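Local structure of probable molybdenum cofactor guanylyltransferase (Aquifex aeolicus, 2E8B) at residues 117-129 with 136-148. The protein probably transfers a GMP moiety from GTP to Mo-molybdopterin, forming the molybdopterin guanine dinucleotide cofactor with release of diphosphate. Residues are numbered along the deposited sequence; the frame is centred on the assembly and turned at random.
Sequences YVLENFKEPVSVA and TLVGVYSKKLLEK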
loop_
_atom_site.group_PDB
_atom_site.type_symbol
_atom_site.label_atom_id
_atom_site.label_comp_id
_atom_site.label_asym_id
_atom_site.label_seq_id
_atom_site.Cartn_x
_atom_site.Cartn_y
_atom_site.Cartn_z
ATOM N N TYR A 117 5.433 13.082 3.554
ATOM C CA TYR A 117 5.884 13.179 4.941
ATOM C C TYR A 117 6.485 11.844 5.363
ATOM O O TYR A 117 7.492 11.803 6.079
ATOM C CB TYR A 117 4.732 13.537 5.888
ATOM C CG TYR A 117 5.197 13.859 7.296
ATOM C CD1 TYR A 117 5.865 15.051 7.574
ATOM C CD2 TYR A 117 4.979 12.965 8.346
ATOM C CE1 TYR A 117 6.307 15.347 8.864
ATOM C CE2 TYR A 117 5.418 13.251 9.642
ATOM C CZ TYR A 117 6.081 14.443 9.889
ATOM O OH TYR A 117 6.540 14.726 11.153
ATOM N N VAL A 118 5.877 10.751 4.911
ATOM C CA VAL A 118 6.400 9.434 5.251
ATOM C C VAL A 118 7.764 9.254 4.596
ATOM O O VAL A 118 8.706 8.798 5.240
ATOM C CB VAL A 118 5.441 8.306 4.815
ATOM C CG1 VAL A 118 6.101 6.940 5.038
ATOM C CG2 VAL A 118 4.169 8.385 5.635
ATOM N N LEU A 119 7.876 9.639 3.327
ATOM C CA LEU A 119 9.149 9.519 2.622
ATOM C C LEU A 119 10.252 10.306 3.321
ATOM O O LEU A 119 11.385 9.833 3.443
ATOM C CB LEU A 119 9.031 10.024 1.180
ATOM C CG LEU A 119 8.233 9.164 0.199
ATOM C CD1 LEU A 119 8.201 9.834 -1.166
ATOM C CD2 LEU A 119 8.873 7.795 0.097
ATOM N N GLU A 120 9.924 11.517 3.758
ATOM C CA GLU A 120 10.901 12.369 4.428
ATOM C C GLU A 120 11.400 11.732 5.720
ATOM O O GLU A 120 12.564 11.887 6.085
ATOM C CB GLU A 120 10.285 13.742 4.736
ATOM C CG GLU A 120 11.237 14.715 5.430
ATOM C CD GLU A 120 10.585 16.051 5.765
ATOM O OE1 GLU A 120 9.888 16.613 4.892
ATOM O OE2 GLU A 120 10.784 16.550 6.896
ATOM N N ASN A 121 10.516 11.007 6.398
ATOM C CA ASN A 121 10.850 10.368 7.667
ATOM C C ASN A 121 11.179 8.881 7.578
ATOM O O ASN A 121 11.200 8.185 8.596
ATOM C CB ASN A 121 9.697 10.574 8.649
ATOM C CG ASN A 121 9.597 12.003 9.115
ATOM O OD1 ASN A 121 10.362 12.436 9.975
ATOM N ND2 ASN A 121 8.666 12.756 8.538
ATOM N N PHE A 122 11.461 8.396 6.374
ATOM C CA PHE A 122 11.776 6.985 6.207
ATOM C C PHE A 122 13.071 6.544 6.890
ATOM O O PHE A 122 14.085 7.238 6.843
ATOM C CB PHE A 122 11.855 6.622 4.721
ATOM C CG PHE A 122 12.430 5.257 4.463
ATOM C CD1 PHE A 122 11.851 4.125 5.034
ATOM C CD2 PHE A 122 13.568 5.101 3.676
ATOM C CE1 PHE A 122 12.400 2.855 4.828
ATOM C CE2 PHE A 122 14.121 3.839 3.465
ATOM C CZ PHE A 122 13.536 2.713 4.043
ATOM N N LYS A 123 13.005 5.377 7.524
ATOM C CA LYS A 123 14.135 4.744 8.199
ATOM C C LYS A 123 13.974 3.233 8.031
ATOM O O LYS A 123 12.872 2.699 8.169
ATOM C CB LYS A 123 14.146 5.102 9.690
ATOM C CG LYS A 123 14.588 6.529 9.960
ATOM C CD LYS A 123 14.421 6.911 11.425
ATOM C CE LYS A 123 15.037 8.279 11.710
ATOM N NZ LYS A 123 16.517 8.222 11.547
ATOM N N GLU A 124 15.071 2.548 7.727
ATOM C CA GLU A 124 15.051 1.101 7.542
ATOM C C GLU A 124 14.674 0.375 8.837
ATOM O O GLU A 124 14.889 0.894 9.928
ATOM C CB GLU A 124 16.422 0.628 7.057
ATOM C CG GLU A 124 16.785 1.134 5.665
ATOM C CD GLU A 124 18.183 0.725 5.240
ATOM O OE1 GLU A 124 18.476 -0.488 5.246
ATOM O OE2 GLU A 124 18.988 1.617 4.900
ATOM N N PRO A 125 14.107 -0.842 8.731
ATOM C CA PRO A 125 13.807 -1.553 7.487
ATOM C C PRO A 125 12.416 -1.242 6.945
ATOM O O PRO A 125 12.120 -1.525 5.787
ATOM C CB PRO A 125 13.944 -3.015 7.896
ATOM C CG PRO A 125 13.369 -3.006 9.266
ATOM C CD PRO A 125 13.960 -1.747 9.888
ATOM N N VAL A 126 11.573 -0.670 7.798
ATOM C CA VAL A 126 10.203 -0.312 7.435
ATOM C C VAL A 126 9.765 0.926 8.202
ATOM O O VAL A 126 10.091 1.086 9.374
ATOM C CB VAL A 126 9.210 -1.434 7.799
ATOM C CG1 VAL A 126 7.803 -1.044 7.353
ATOM C CG2 VAL A 126 9.637 -2.735 7.177
ATOM N N SER A 127 9.028 1.803 7.531
ATOM C CA SER A 127 8.489 3.002 8.162
ATOM C C SER A 127 7.044 3.074 7.708
ATOM O O SER A 127 6.765 3.149 6.511
ATOM C CB SER A 127 9.245 4.257 7.715
ATOM O OG SER A 127 10.523 4.311 8.329
ATOM N N VAL A 128 6.127 3.023 8.662
ATOM C CA VAL A 128 4.715 3.068 8.333
ATOM C C VAL A 128 4.005 4.181 9.074
ATOM O O VAL A 128 4.403 4.574 10.175
ATOM C CB VAL A 128 4.020 1.733 8.659
ATOM C CG1 VAL A 128 4.372 0.688 7.610
ATOM C CG2 VAL A 128 4.441 1.260 10.035
ATOM N N ALA A 129 2.945 4.683 8.454
ATOM C CA ALA A 129 2.148 5.760 9.021
ATOM C C ALA A 129 1.433 5.337 10.299
ATOM O O ALA A 129 0.942 4.217 10.404
ATOM C CB ALA A 129 1.128 6.239 7.986
ATOM N N THR A 136 -0.273 -0.335 8.413
ATOM C CA THR A 136 0.677 -1.285 7.859
ATOM C C THR A 136 0.833 -1.197 6.354
ATOM O O THR A 136 1.869 -1.584 5.810
ATOM C CB THR A 136 0.271 -2.724 8.193
ATOM O OG1 THR A 136 -1.034 -2.978 7.663
ATOM C CG2 THR A 136 0.261 -2.940 9.694
ATOM N N LEU A 137 -0.191 -0.686 5.680
ATOM C CA LEU A 137 -0.136 -0.579 4.227
ATOM C C LEU A 137 0.053 0.836 3.691
ATOM O O LEU A 137 -0.375 1.145 2.576
ATOM C CB LEU A 137 -1.381 -1.216 3.606
ATOM C CG LEU A 137 -1.614 -2.675 4.030
ATOM C CD1 LEU A 137 -2.870 -3.225 3.353
ATOM C CD2 LEU A 137 -0.402 -3.518 3.661
ATOM N N VAL A 138 0.671 1.693 4.501
ATOM C CA VAL A 138 0.997 3.059 4.100
ATOM C C VAL A 138 2.408 3.303 4.619
ATOM O O VAL A 138 2.614 3.721 5.761
ATOM C CB VAL A 138 0.041 4.122 4.698
ATOM C CG1 VAL A 138 0.503 5.519 4.285
ATOM C CG2 VAL A 138 -1.387 3.889 4.204
ATOM N N GLY A 139 3.393 2.999 3.783
ATOM C CA GLY A 139 4.762 3.192 4.211
ATOM C C GLY A 139 5.790 2.695 3.224
ATOM O O GLY A 139 5.470 2.306 2.100
ATOM N N VAL A 140 7.044 2.712 3.660
ATOM C CA VAL A 140 8.147 2.260 2.836
ATOM C C VAL A 140 8.650 0.951 3.408
ATOM O O VAL A 140 8.914 0.851 4.609
ATOM C CB VAL A 140 9.297 3.288 2.825
ATOM C CG1 VAL A 140 10.451 2.786 1.954
ATOM C CG2 VAL A 140 8.785 4.618 2.290
ATOM N N TYR A 141 8.761 -0.047 2.537
ATOM C CA TYR A 141 9.236 -1.377 2.908
ATOM C C TYR A 141 10.507 -1.712 2.150
ATOM O O TYR A 141 10.652 -1.354 0.980
ATOM C CB TYR A 141 8.194 -2.446 2.570
ATOM C CG TYR A 141 7.070 -2.562 3.568
ATOM C CD1 TYR A 141 6.033 -1.627 3.605
ATOM C CD2 TYR A 141 7.051 -3.607 4.489
ATOM C CE1 TYR A 141 4.998 -1.732 4.542
ATOM C CE2 TYR A 141 6.029 -3.720 5.429
ATOM C CZ TYR A 141 5.011 -2.784 5.452
ATOM O OH TYR A 141 4.030 -2.904 6.406
ATOM N N SER A 142 11.413 -2.419 2.821
ATOM C CA SER A 142 12.680 -2.835 2.230
ATOM C C SER A 142 12.570 -4.207 1.576
ATOM O O SER A 142 11.971 -5.127 2.128
ATOM C CB SER A 142 13.772 -2.883 3.302
ATOM O OG SER A 142 14.957 -3.463 2.787
ATOM N N LYS A 143 13.163 -4.345 0.396
ATOM C CA LYS A 143 13.130 -5.612 -0.318
ATOM C C LYS A 143 13.862 -6.686 0.489
ATOM O O LYS A 143 13.606 -7.879 0.329
ATOM C CB LYS A 143 13.787 -5.455 -1.692
ATOM C CG LYS A 143 13.580 -6.637 -2.614
ATOM C CD LYS A 143 14.294 -6.432 -3.937
ATOM C CE LYS A 143 14.128 -7.643 -4.839
ATOM N NZ LYS A 143 12.711 -7.851 -5.243
ATOM N N LYS A 144 14.766 -6.250 1.360
ATOM C CA LYS A 144 15.541 -7.169 2.188
ATOM C C LYS A 144 14.662 -7.971 3.135
ATOM O O LYS A 144 15.111 -8.941 3.740
ATOM C CB LYS A 144 16.600 -6.398 2.983
ATOM C CG LYS A 144 17.689 -5.783 2.112
ATOM C CD LYS A 144 18.744 -5.052 2.933
ATOM C CE LYS A 144 19.823 -4.462 2.035
ATOM N NZ LYS A 144 20.903 -3.786 2.806
ATOM N N LEU A 145 13.402 -7.566 3.254
ATOM C CA LEU A 145 12.454 -8.251 4.125
ATOM C C LEU A 145 11.812 -9.453 3.433
ATOM O O LEU A 145 11.139 -10.261 4.072
ATOM C CB LEU A 145 11.353 -7.282 4.544
ATOM C CG LEU A 145 11.800 -6.022 5.275
ATOM C CD1 LEU A 145 10.632 -5.071 5.365
ATOM C CD2 LEU A 145 12.323 -6.377 6.656
ATOM N N LEU A 146 12.023 -9.566 2.126
ATOM C CA LEU A 146 11.434 -10.654 1.352
ATOM C C LEU A 146 11.628 -12.044 1.960
ATOM O O LEU A 146 10.671 -12.806 2.077
ATOM C CB LEU A 146 11.976 -10.629 -0.079
ATOM C CG LEU A 146 11.230 -11.495 -1.093
ATOM C CD1 LEU A 146 9.736 -11.193 -1.053
ATOM C CD2 LEU A 146 11.789 -11.226 -2.476
ATOM N N GLU A 147 12.855 -12.375 2.347
ATOM C CA GLU A 147 13.132 -13.684 2.934
ATOM C C GLU A 147 12.289 -13.963 4.178
ATOM O O GLU A 147 11.731 -15.053 4.333
ATOM C CB GLU A 147 14.614 -13.802 3.297
ATOM C CG GLU A 147 14.955 -15.067 4.071
ATOM C CD GLU A 147 16.443 -15.211 4.338
ATOM O OE1 GLU A 147 17.027 -14.312 4.982
ATOM O OE2 GLU A 147 17.028 -16.226 3.906
ATOM N N LYS A 148 12.206 -12.975 5.065
ATOM C CA LYS A 148 11.441 -13.110 6.301
ATOM C C LYS A 148 9.939 -13.196 6.054
ATOM O O LYS A 148 9.245 -13.988 6.690
ATOM C CB LYS A 148 11.733 -11.931 7.232
ATOM C CG LYS A 148 13.100 -11.991 7.904
ATOM C CD LYS A 148 13.008 -12.525 9.334
ATOM C CE LYS A 148 12.407 -13.921 9.392
ATOM N NZ LYS A 148 12.344 -14.423 10.793
#
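Val-140 and Phe-122 show how a beta-branched strand residue can cover an aromatic face by a CH-pi contact: methyl CG1 of Val-140 sits over one face, 3.6 Å from the ring centroid, shifted toward the rim. The other methyl, CG2, packs against Leu-119 CD2 at 3.9 Å, so the two branches link the strand to helix 112-120 and the turn after it. Ser-127 pairs with Val-140 through two backbone hydrogen bonds, and its CB meets the edge of the Phe-122 ring. The other face of the sheet repeats the principle with roles exchanged. In Val-126 a chi1 of -178° turns CG1 away from the backbone N and sets this methyl over the centre of the Tyr-141 ring, 3.7 Å from the centroid, while Val-128 CG1 approaches obliquely. Tyr-141 OH gives a 2.6 Å hydrogen bond to a lone pair of Thr-136 O, fixing the ring's far end. A leucine at Tyr-141 would probably strip Val-126 of its flat partner and leave the Thr-136 carbonyl without this donor. The antiparallel pair 126-130 and 140-142 thus carries helix 112-120 on the Val-140 face and helix 84-94, through Leu-88 and Leu-92, on the Tyr-141 face, part of the mixed-sheet alpha/beta core of the GT-A-like MobA fold.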